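Local coordinates for organophosphorus hydrolase (PDB 4LE6), which probably hydrolyses organophosphate triesters such as aryl dialkyl phosphates, using two zinc ions held in a metallo-beta-lactamase fold, at residues Asp52-Leu57 with Gly84-Val89; Ala257-Val262 with Ser275-Leu280. All blocks are in the same frame, centred on the assembly; numbering follows the deposited sequence. Where two conformers were deposited one is given.

Contact 1. Residues Asp52-Leu57 with Gly84-Val89; sequences DGYVDL and GVQTAV
Val55 and Thr87 face each other as a hydrogen-bonded antiparallel pair, Val55 N reaching Thr87 O at 2.8 Å and Thr87 N returning to Val55 O. The next hydrogen-bonded pair, Leu57 with Val85, closes the ladder at the end of strand 45-57 and the start of strand 85-95. Its bond from Leu57 N to Val85 O is almost straight (176° at the hydrogen); Val85 N to Leu57 O is short, at 2.6 Å. Toward the other end, Asp52 N donates to Val89 O at 2.8 Å. Gly53 adopts a backbone conformation (phi 125°) in which a side chain would collide with the carbonyl oxygen of Asp52.

Tyr54 and Gln86 carry the side-chain contact on one face of the sheet. The Tyr54 ring, set by a chi1 of 61°, stands where the extended Gln86 chain runs past it. Gln86 NE2 lies over one ring face, displaced toward the rim and 3.7 Å from Tyr54 CG, while the amide is turned from the ring. Both polar ends of the amide are used by the second subunit: NE2 bonds Ser318 and OE1 bonds Arg321 there. Asp56, beside Gln86, makes a salt bridge to that same Arg321, and a water links its OD1, weakly, to Gly84 O.

On the face of Val55, Leu57, Thr87 and Val89, Leu57 CD1 lies 3.8 Å from Thr87 OG1, the two side chains crossing at about a right angle, and Val55 CG1 makes a loose apolar touch with Val89 CG2 at 4.4 Å.

Strands 45-57 and 85-95 are neighbours in a six-stranded mixed sheet of the metallo-beta-lactamase fold. The Asp52 carboxylate receives the backbone N-H groups of Ala107, Gly116 and Val118, and Val89 packs on zinc ligand His294, whose ND1 bonds Ala88 O, before strand 85-95 runs on toward strand 100-103.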
loop_
_atom_site.group_PDB
_atom_site.type_symbol
_atom_site.label_atom_id
_atom_site.label_comp_id
_atom_site.label_asym_id
_atom_site.label_seq_id
_atom_site.Cartn_x
_atom_site.Cartn_y
_atom_site.Cartn_z
ATOM N N ASP A 52 -13.505 4.693 1.081
ATOM C CA ASP A 52 -14.883 4.714 1.580
ATOM C C ASP A 52 -15.157 3.668 2.625
ATOM O O ASP A 52 -16.145 3.765 3.360
ATOM C CB ASP A 52 -15.908 4.509 0.453
ATOM C CG ASP A 52 -17.300 4.984 0.859
ATOM O OD1 ASP A 52 -17.416 6.116 1.387
ATOM O OD2 ASP A 52 -18.272 4.216 0.708
ATOM N N GLY A 53 -14.305 2.648 2.662
ATOM C CA GLY A 53 -14.528 1.485 3.488
ATOM C C GLY A 53 -14.476 0.227 2.639
ATOM O O GLY A 53 -13.862 0.216 1.572
ATOM N N TYR A 54 -15.137 -0.833 3.087
ATOM C CA TYR A 54 -15.115 -2.096 2.357
ATOM C C TYR A 54 -16.473 -2.766 2.364
ATOM O O TYR A 54 -17.329 -2.460 3.190
ATOM C CB TYR A 54 -14.097 -3.069 2.971
ATOM C CG TYR A 54 -14.410 -3.433 4.415
ATOM C CD1 TYR A 54 -15.237 -4.514 4.731
ATOM C CD2 TYR A 54 -13.910 -2.679 5.463
ATOM C CE1 TYR A 54 -15.537 -4.827 6.041
ATOM C CE2 TYR A 54 -14.197 -3.008 6.791
ATOM C CZ TYR A 54 -15.011 -4.077 7.064
ATOM O OH TYR A 54 -15.300 -4.401 8.371
ATOM N N VAL A 55 -16.655 -3.684 1.426
ATOM C CA VAL A 55 -17.812 -4.556 1.424
ATOM C C VAL A 55 -17.335 -5.997 1.139
ATOM O O VAL A 55 -16.435 -6.210 0.327
ATOM C CB VAL A 55 -18.844 -4.085 0.371
ATOM C CG1 VAL A 55 -18.224 -4.047 -1.021
ATOM C CG2 VAL A 55 -20.062 -4.978 0.398
ATOM N N ASP A 56 -17.915 -6.982 1.813
ATOM C CA ASP A 56 -17.573 -8.378 1.558
ATOM C C ASP A 56 -18.411 -8.893 0.383
ATOM O O ASP A 56 -19.637 -8.903 0.460
ATOM C CB ASP A 56 -17.829 -9.221 2.802
ATOM C CG ASP A 56 -16.867 -8.893 3.960
ATOM O OD1 ASP A 56 -15.713 -8.431 3.731
ATOM O OD2 ASP A 56 -17.277 -9.116 5.116
ATOM N N LEU A 57 -17.758 -9.287 -0.709
ATOM C CA LEU A 57 -18.447 -9.836 -1.886
ATOM C C LEU A 57 -18.160 -11.339 -2.033
ATOM O O LEU A 57 -17.000 -11.740 -2.015
ATOM C CB LEU A 57 -17.991 -9.100 -3.148
ATOM C CG LEU A 57 -18.273 -7.593 -3.196
ATOM C CD1 LEU A 57 -17.760 -7.025 -4.516
ATOM C CD2 LEU A 57 -19.768 -7.286 -3.010
ATOM N N GLY A 84 -16.401 -14.256 2.116
ATOM C CA GLY A 84 -16.500 -13.286 1.045
ATOM C C GLY A 84 -15.195 -12.544 0.861
ATOM O O GLY A 84 -14.372 -12.498 1.773
ATOM N N VAL A 85 -15.009 -11.959 -0.318
ATOM C CA VAL A 85 -13.809 -11.198 -0.627
ATOM C C VAL A 85 -13.981 -9.762 -0.151
ATOM O O VAL A 85 -14.831 -9.019 -0.642
ATOM C CB VAL A 85 -13.526 -11.210 -2.139
ATOM C CG1 VAL A 85 -12.346 -10.298 -2.490
ATOM C CG2 VAL A 85 -13.278 -12.634 -2.609
ATOM N N GLN A 86 -13.191 -9.371 0.833
ATOM C CA GLN A 86 -13.260 -8.007 1.333
ATOM C C GLN A 86 -12.794 -7.065 0.244
ATOM O O GLN A 86 -11.632 -7.106 -0.158
ATOM C CB GLN A 86 -12.379 -7.840 2.562
ATOM C CG GLN A 86 -12.352 -6.408 3.099
ATOM C CD GLN A 86 -11.573 -6.325 4.397
ATOM O OE1 GLN A 86 -11.313 -7.341 5.035
ATOM N NE2 GLN A 86 -11.167 -5.135 4.770
ATOM N N THR A 87 -13.701 -6.212 -0.213
ATOM C CA THR A 87 -13.456 -5.397 -1.372
ATOM C C THR A 87 -13.507 -3.919 -0.981
ATOM O O THR A 87 -14.456 -3.457 -0.351
ATOM C CB THR A 87 -14.479 -5.699 -2.465
ATOM O OG1 THR A 87 -14.380 -7.078 -2.844
ATOM C CG2 THR A 87 -14.246 -4.828 -3.691
ATOM N N ALA A 88 -12.467 -3.196 -1.374
ATOM C CA ALA A 88 -12.332 -1.771 -1.105
ATOM C C ALA A 88 -13.238 -0.994 -2.033
ATOM O O ALA A 88 -13.553 -1.459 -3.140
ATOM C CB ALA A 88 -10.896 -1.337 -1.342
ATOM N N VAL A 89 -13.660 0.177 -1.576
ATOM C CA VAL A 89 -14.392 1.128 -2.398
ATOM C C VAL A 89 -13.648 2.457 -2.270
ATOM O O VAL A 89 -13.522 3.001 -1.172
ATOM C CB VAL A 89 -15.834 1.284 -1.906
ATOM C CG1 VAL A 89 -16.578 2.355 -2.708
ATOM C CG2 VAL A 89 -16.568 -0.044 -1.991
HETATM O O HOH W 1 -14.160 -11.017 4.253
#

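Contact 2. Residues Ala257-Val262 with Ser275-Leu280; sequences AKPEVV and SRQRIL
Arg276 takes hold of the carbonyl oxygen of Pro259 side-on, with two nitrogens on one acceptor. NE gives the shorter bond, 2.8 Å to Pro259 O, in the carbonyl plane and on a lone pair; NH1 reaches Pro259 O at 3.1 Å, at a more bent angle. The oxygen sits within the guanidinium plane, so both N-H groups can point at it. The arginine chain is extended through chi2 and then bends at chi3 (51°), which brings this edge round to the carbonyl.

The proline ring packs on the helix: CG meets Leu280 CD1 at 3.8 Å, and CB lies against the Gln277 amide, 3.7 Å from NE2; that chain bends at chi2. Val262 CG1 adds a looser touch at the edge of the guanidinium.

Here a helix of the metallo-beta-lactamase fold, 269-286, receives a loop through a type I turn from Lys258 to Val261, closed by Val261 N to Lys258 O at 2.9 Å. Further out, Ile248 O accepts from Arg276 NH2, giving the guanidinium a second carbonyl partner, and Gln255 NE2 bonds Val261 O. Leu280 also packs on Phe256 and on Trp245 of strand 240-246, while Val262 pairs through its backbone with Lys63.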
loop_
_atom_site.group_PDB
_atom_site.type_symbol
_atom_site.label_atom_id
_atom_site.label_comp_id
_atom_site.label_asym_id
_atom_site.label_seq_id
_atom_site.Cartn_x
_atom_site.Cartn_y
_atom_site.Cartn_z
ATOM N N ALA A 257 -5.070 -11.094 -14.187
ATOM C CA ALA A 257 -4.573 -12.342 -14.771
ATOM C C ALA A 257 -5.560 -12.938 -15.788
ATOM O O ALA A 257 -5.153 -13.482 -16.817
ATOM C CB ALA A 257 -4.265 -13.351 -13.685
ATOM N N LYS A 258 -6.856 -12.840 -15.495
ATOM C CA LYS A 258 -7.892 -13.418 -16.356
ATOM C C LYS A 258 -9.035 -12.421 -16.586
ATOM O O LYS A 258 -10.100 -12.520 -15.968
ATOM C CB LYS A 258 -8.391 -14.725 -15.744
ATOM C CG LYS A 258 -7.251 -15.727 -15.563
ATOM C CD LYS A 258 -7.733 -17.165 -15.449
ATOM C CE LYS A 258 -6.550 -18.131 -15.290
ATOM N NZ LYS A 258 -6.974 -19.509 -14.906
ATOM N N PRO A 259 -8.796 -11.439 -17.471
ATOM C CA PRO A 259 -9.793 -10.393 -17.740
ATOM C C PRO A 259 -11.088 -10.988 -18.271
ATOM O O PRO A 259 -12.114 -10.320 -18.184
ATOM C CB PRO A 259 -9.131 -9.531 -18.809
ATOM C CG PRO A 259 -7.664 -9.765 -18.645
ATOM C CD PRO A 259 -7.549 -11.215 -18.221
ATOM N N GLU A 260 -11.053 -12.232 -18.755
ATOM C CA GLU A 260 -12.266 -12.860 -19.293
ATOM C C GLU A 260 -13.286 -13.091 -18.177
ATOM O O GLU A 260 -14.476 -13.239 -18.441
ATOM C CB GLU A 260 -11.977 -14.197 -20.012
ATOM C CG GLU A 260 -11.420 -15.309 -19.114
ATOM C CD GLU A 260 -9.907 -15.324 -19.068
ATOM O OE1 GLU A 260 -9.293 -14.245 -19.204
ATOM O OE2 GLU A 260 -9.329 -16.423 -18.901
ATOM N N VAL A 261 -12.817 -13.127 -16.930
ATOM C CA VAL A 261 -13.703 -13.374 -15.791
ATOM C C VAL A 261 -14.640 -12.179 -15.589
ATOM O O VAL A 261 -14.199 -11.033 -15.623
ATOM C CB VAL A 261 -12.892 -13.690 -14.506
ATOM C CG1 VAL A 261 -13.792 -13.732 -13.268
ATOM C CG2 VAL A 261 -12.166 -15.031 -14.656
ATOM N N VAL A 262 -15.930 -12.442 -15.400
ATOM C CA VAL A 262 -16.921 -11.359 -15.318
ATOM C C VAL A 262 -17.616 -11.300 -13.956
ATOM O O VAL A 262 -17.547 -12.245 -13.172
ATOM C CB VAL A 262 -17.971 -11.481 -16.417
ATOM C CG1 VAL A 262 -17.274 -11.544 -17.774
ATOM C CG2 VAL A 262 -18.840 -12.723 -16.213
ATOM N N SER A 275 -14.657 -3.926 -22.881
ATOM C CA SER A 275 -14.114 -2.659 -22.381
ATOM C C SER A 275 -12.921 -2.895 -21.454
ATOM O O SER A 275 -11.906 -2.196 -21.533
ATOM C CB SER A 275 -15.195 -1.888 -21.639
ATOM O OG SER A 275 -16.280 -1.667 -22.509
ATOM N N ARG A 276 -13.029 -3.885 -20.575
ATOM C CA ARG A 276 -11.898 -4.212 -19.694
ATOM C C ARG A 276 -10.641 -4.612 -20.493
ATOM O O ARG A 276 -9.546 -4.086 -20.253
ATOM C CB ARG A 276 -12.273 -5.331 -18.730
ATOM C CG ARG A 276 -11.092 -5.833 -17.879
ATOM C CD ARG A 276 -11.555 -6.671 -16.689
ATOM N NE ARG A 276 -12.485 -7.732 -17.078
ATOM C CZ ARG A 276 -13.801 -7.687 -16.902
ATOM N NH1 ARG A 276 -14.549 -8.700 -17.294
ATOM N NH2 ARG A 276 -14.386 -6.639 -16.347
ATOM N N GLN A 277 -10.796 -5.528 -21.448
ATOM C CA GLN A 277 -9.662 -5.934 -22.290
ATOM C C GLN A 277 -9.008 -4.730 -22.975
ATOM O O GLN A 277 -7.765 -4.558 -22.947
ATOM C CB GLN A 277 -10.121 -6.939 -23.333
ATOM C CG GLN A 277 -10.455 -8.302 -22.744
ATOM C CD GLN A 277 -9.226 -9.183 -22.518
ATOM O OE1 GLN A 277 -8.086 -8.707 -22.508
ATOM N NE2 GLN A 277 -9.460 -10.479 -22.335
ATOM N N ARG A 278 -9.845 -3.872 -23.558
ATOM C CA ARG A 278 -9.335 -2.699 -24.261
ATOM C C ARG A 278 -8.610 -1.730 -23.330
ATOM O O ARG A 278 -7.489 -1.258 -23.631
ATOM C CB ARG A 278 -10.478 -1.971 -24.959
ATOM C CG ARG A 278 -10.060 -0.689 -25.640
ATOM C CD ARG A 278 -11.132 -0.211 -26.607
ATOM N NE ARG A 278 -12.383 0.104 -25.914
ATOM C CZ ARG A 278 -12.638 1.259 -25.309
ATOM N NH1 ARG A 278 -13.807 1.444 -24.713
ATOM N NH2 ARG A 278 -11.739 2.231 -25.294
ATOM N N ILE A 279 -9.252 -1.407 -22.214
ATOM C CA ILE A 279 -8.682 -0.452 -21.272
ATOM C C ILE A 279 -7.386 -1.000 -20.658
ATOM O O ILE A 279 -6.428 -0.252 -20.427
ATOM C CB ILE A 279 -9.706 -0.097 -20.174
ATOM C CG1 ILE A 279 -10.897 0.676 -20.779
ATOM C CG2 ILE A 279 -9.061 0.732 -19.047
ATOM C CD1 ILE A 279 -10.531 1.985 -21.473
ATOM N N LEU A 280 -7.345 -2.298 -20.378
ATOM C CA LEU A 280 -6.134 -2.865 -19.786
ATOM C C LEU A 280 -5.019 -2.783 -20.812
ATOM O O LEU A 280 -3.892 -2.358 -20.493
ATOM C CB LEU A 280 -6.350 -4.316 -19.357
ATOM C CG LEU A 280 -7.175 -4.530 -18.089
ATOM C CD1 LEU A 280 -7.490 -6.017 -17.941
ATOM C CD2 LEU A 280 -6.438 -3.999 -16.856
#

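In the fold
The two contacts occupy separate regions of one chain, their centres 20 Å apart and their nearest atoms about 10 Å apart. Both are partly buried, with contact 1 nearer the middle of the chain. Contact 1 joins two strands of one sheet through main-chain bonding, and one of its faces meets the second subunit; contact 2 fastens a loop to a helix beside the other six-stranded sheet, using an arginine side chain on a main-chain carbonyl and a proline packed on the helix, and no other chain touches it. Contact 1 packs directly against zinc ligands through Val89, whereas the Arg276 side chain of contact 2 stays about 11 Å from a zinc ion and about 7 Å from the His226 side chain.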